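Local coordinates for protein allantoin racemase (Pseudomonas fluorescens, PDB 5LG5) that racemises allantoin, interconverting its two enantiomers, and probably also acts on other 5-monosubstituted hydantoins as a member of the HyuE racemase family, at residues Pro37-Glu42 against Ala54-Asp59. Numbering follows the deposited sequence.
Sequences PYFGAE and AIAVMD
A single water ties Y38 to the helix face presented by A56 and D59: it accepts from Y38 N at 2.7 Å and donates to A56 O and to D59 OD1, each 2.8 Å from it. These three bonds join the loop to one helical turn. D59 reaches it with CG anti to the backbone N (chi1 178°), which carries the carboxylate out toward the loop. The same OD1 also lies near the plane of the F39 ring at its edge, 3.6 Å from F39 CE1, with carboxylate and ring planes 49° apart.

F39 lies across the helix. A56 CB sits under one face of its ring, 3.9 Å from the centroid, in a CH-pi contact, while I55 CG2 meets the edge at F39 CZ. Placing CG between backbone N and carbonyl carbon (chi1 63°) swings the ring over this alanine. Replacing the phenylalanine with an alanine here would probably open a gap above A56 and leave I55 CG2 without its aromatic neighbour. P37 CB packs against the same methyl, 3.8 Å from A56 CB.

The contact thus fixes the loop after strand 31-35 on helix 47-63, whose L52 also touches F39. Next along the chain, strand 40-41 pairs antiparallel with a strand of a second subunit, and W236 of that subunit packs on F39.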
ATOM      1  N   PRO E  37      28.302  23.943   1.587  1.00 18.29           N
ATOM      2  CA  PRO E  37      27.414  24.962   2.171  1.00 16.47           C
ATOM      3  C   PRO E  37      28.157  25.877   3.135  1.00 19.03           C
ATOM      4  O   PRO E  37      29.166  25.443   3.686  1.00 18.57           O
ATOM      5  CB  PRO E  37      26.388  24.127   2.953  1.00 15.89           C
ATOM      6  CG  PRO E  37      26.393  22.785   2.273  1.00 18.19           C
ATOM      7  CD  PRO E  37      27.831  22.574   1.855  1.00 16.27           C
ATOM      8  N   TYR E  38      27.664  27.095   3.351  1.00 16.61           N
ATOM      9  CA  TYR E  38      28.353  28.052   4.216  1.00 20.74           C
ATOM     10  C   TYR E  38      28.140  27.722   5.688  1.00 23.18           C
ATOM     11  O   TYR E  38      28.853  28.231   6.556  1.00 23.82           O
ATOM     12  CB  TYR E  38      27.860  29.474   3.954  1.00 16.96           C
ATOM     13  CG  TYR E  38      28.179  30.011   2.585  1.00 18.57           C
ATOM     14  CD1 TYR E  38      27.260  30.800   1.909  1.00 22.01           C
ATOM     15  CD2 TYR E  38      29.397  29.744   1.971  1.00 19.82           C
ATOM     16  CE1 TYR E  38      27.534  31.304   0.661  1.00 23.32           C
ATOM     17  CE2 TYR E  38      29.682  30.245   0.707  1.00 16.90           C
ATOM     18  CZ  TYR E  38      28.744  31.025   0.064  1.00 20.91           C
ATOM     19  OH  TYR E  38      28.996  31.535  -1.187  1.00 26.10           O
ATOM     20  N   PHE E  39      27.139  26.890   5.973  1.00 20.95           N
ATOM     21  CA  PHE E  39      26.895  26.444   7.344  1.00 20.30           C
ATOM     22  C   PHE E  39      26.298  25.038   7.382  1.00 20.88           C
ATOM     23  O   PHE E  39      26.052  24.424   6.331  1.00 19.08           O
ATOM     24  CB  PHE E  39      26.016  27.432   8.106  1.00 22.71           C
ATOM     25  CG  PHE E  39      24.645  27.597   7.528  1.00 20.05           C
ATOM     26  CD1 PHE E  39      24.420  28.481   6.483  1.00 19.23           C
ATOM     27  CD2 PHE E  39      23.576  26.870   8.043  1.00 22.03           C
ATOM     28  CE1 PHE E  39      23.148  28.641   5.951  1.00 19.46           C
ATOM     29  CE2 PHE E  39      22.297  27.020   7.524  1.00 23.35           C
ATOM     30  CZ  PHE E  39      22.082  27.907   6.474  1.00 19.23           C
ATOM     31  N   GLY E  40      26.089  24.530   8.594  1.00 18.58           N
ATOM     32  CA  GLY E  40      25.586  23.179   8.792  1.00 17.70           C
ATOM     33  C   GLY E  40      26.552  22.285   9.549  1.00 20.49           C
ATOM     34  O   GLY E  40      27.594  22.748  10.023  1.00 21.79           O
ATOM     35  N   ALA E  41      26.191  21.010   9.699  1.00 16.50           N
ATOM     36  CA  ALA E  41      27.015  20.053  10.433  1.00 18.82           C
ATOM     37  C   ALA E  41      28.125  19.483   9.539  1.00 18.09           C
ATOM     38  O   ALA E  41      27.989  19.450   8.313  1.00 14.08           O
ATOM     39  CB  ALA E  41      26.148  18.936  11.009  1.00 22.75           C
ATOM     40  N   GLU E  42      29.226  19.035  10.138  1.00 17.07           N
ATOM     41  CA  GLU E  42      30.330  18.497   9.334  1.00 16.46           C
ATOM     42  C   GLU E  42      29.961  17.145   8.731  1.00 14.24           C
ATOM     43  O   GLU E  42      30.568  16.676   7.774  1.00 17.22           O
ATOM     44  CB  GLU E  42      31.612  18.401  10.169  1.00 18.74           C
ATOM     45  CG  GLU E  42      31.509  17.483  11.378  1.00 20.20           C
ATOM     46  CD  GLU E  42      32.813  17.402  12.150  1.00 21.31           C
ATOM     47  OE1 GLU E  42      33.883  17.587  11.537  1.00 25.77           O
ATOM     48  OE2 GLU E  42      32.766  17.172  13.373  1.00 21.77           O
ATOM     49  N   ALA E  54      19.267  21.030   4.628  1.00 11.12           N
ATOM     50  CA  ALA E  54      18.333  21.458   3.577  1.00 12.76           C
ATOM     51  C   ALA E  54      18.450  22.945   3.285  1.00 10.85           C
ATOM     52  O   ALA E  54      18.602  23.354   2.138  1.00 12.34           O
ATOM     53  CB  ALA E  54      16.878  21.123   3.963  1.00 11.86           C
ATOM     54  N   ILE E  55      18.386  23.744   4.338  1.00 10.98           N
ATOM     55  CA  ILE E  55      18.444  25.198   4.212  1.00 13.58           C
ATOM     56  C   ILE E  55      19.819  25.659   3.788  1.00 14.28           C
ATOM     57  O   ILE E  55      19.958  26.573   2.980  1.00 15.85           O
ATOM     58  CB  ILE E  55      18.086  25.894   5.548  1.00 16.73           C
ATOM     59  CG1 ILE E  55      16.629  25.637   5.877  1.00 18.03           C
ATOM     60  CG2 ILE E  55      18.275  27.397   5.434  1.00 25.87           C
ATOM     61  CD1 ILE E  55      15.754  25.974   4.696  1.00 20.76           C
ATOM     62  N   ALA E  56      20.834  25.029   4.367  1.00 15.15           N
ATOM     63  CA  ALA E  56      22.220  25.343   4.036  1.00 12.97           C
ATOM     64  C   ALA E  56      22.487  25.156   2.554  1.00 14.35           C
ATOM     65  O   ALA E  56      23.105  26.010   1.922  1.00 13.83           O
ATOM     66  CB  ALA E  56      23.162  24.481   4.859  1.00 12.23           C
ATOM     67  N   VAL E  57      22.020  24.033   2.005  1.00 14.76           N
ATOM     68  CA  VAL E  57      22.236  23.722   0.594  1.00 13.83           C
ATOM     69  C   VAL E  57      21.509  24.726  -0.292  1.00 14.22           C
ATOM     70  O   VAL E  57      22.067  25.247  -1.259  1.00 14.13           O
ATOM     71  CB  VAL E  57      21.793  22.262   0.263  1.00 15.74           C
ATOM     72  CG1 VAL E  57      21.684  22.046  -1.245  1.00 13.06           C
ATOM     73  CG2 VAL E  57      22.766  21.249   0.889  1.00 12.86           C
ATOM     74  N   MET E  58      20.254  24.996   0.050  1.00 13.28           N
ATOM     75  CA  MET E  58      19.463  25.988  -0.673  1.00 12.79           C
ATOM     76  C   MET E  58      20.149  27.352  -0.661  1.00 13.47           C
ATOM     77  O   MET E  58      20.287  28.013  -1.694  1.00 14.93           O
ATOM     78  CB  MET E  58      18.057  26.086  -0.063  1.00 14.48           C
ATOM     79  CG  MET E  58      17.116  24.955  -0.458  1.00 13.81           C
ATOM     80  SD  MET E  58      15.463  25.170   0.251  1.00 16.50           S
ATOM     81  CE  MET E  58      15.540  23.892   1.492  1.00 14.56           C
ATOM     82  N   ASP E  59      20.603  27.743   0.520  1.00 14.14           N
ATOM     83  CA  ASP E  59      21.374  28.971   0.700  1.00 17.58           C
ATOM     84  C   ASP E  59      22.616  29.015  -0.208  1.00 14.64           C
ATOM     85  O   ASP E  59      22.860  29.991  -0.928  1.00 12.67           O
ATOM     86  CB  ASP E  59      21.776  29.086   2.179  1.00 15.88           C
ATOM     87  CG  ASP E  59      22.626  30.320   2.468  1.00 21.85           C
ATOM     88  OD1 ASP E  59      23.825  30.181   2.823  1.00 17.99           O
ATOM     89  OD2 ASP E  59      22.074  31.429   2.361  1.00 13.53           O
TER
HETATM   90  O   HOH W   1      25.107  27.655   2.930  1.00 12.20           O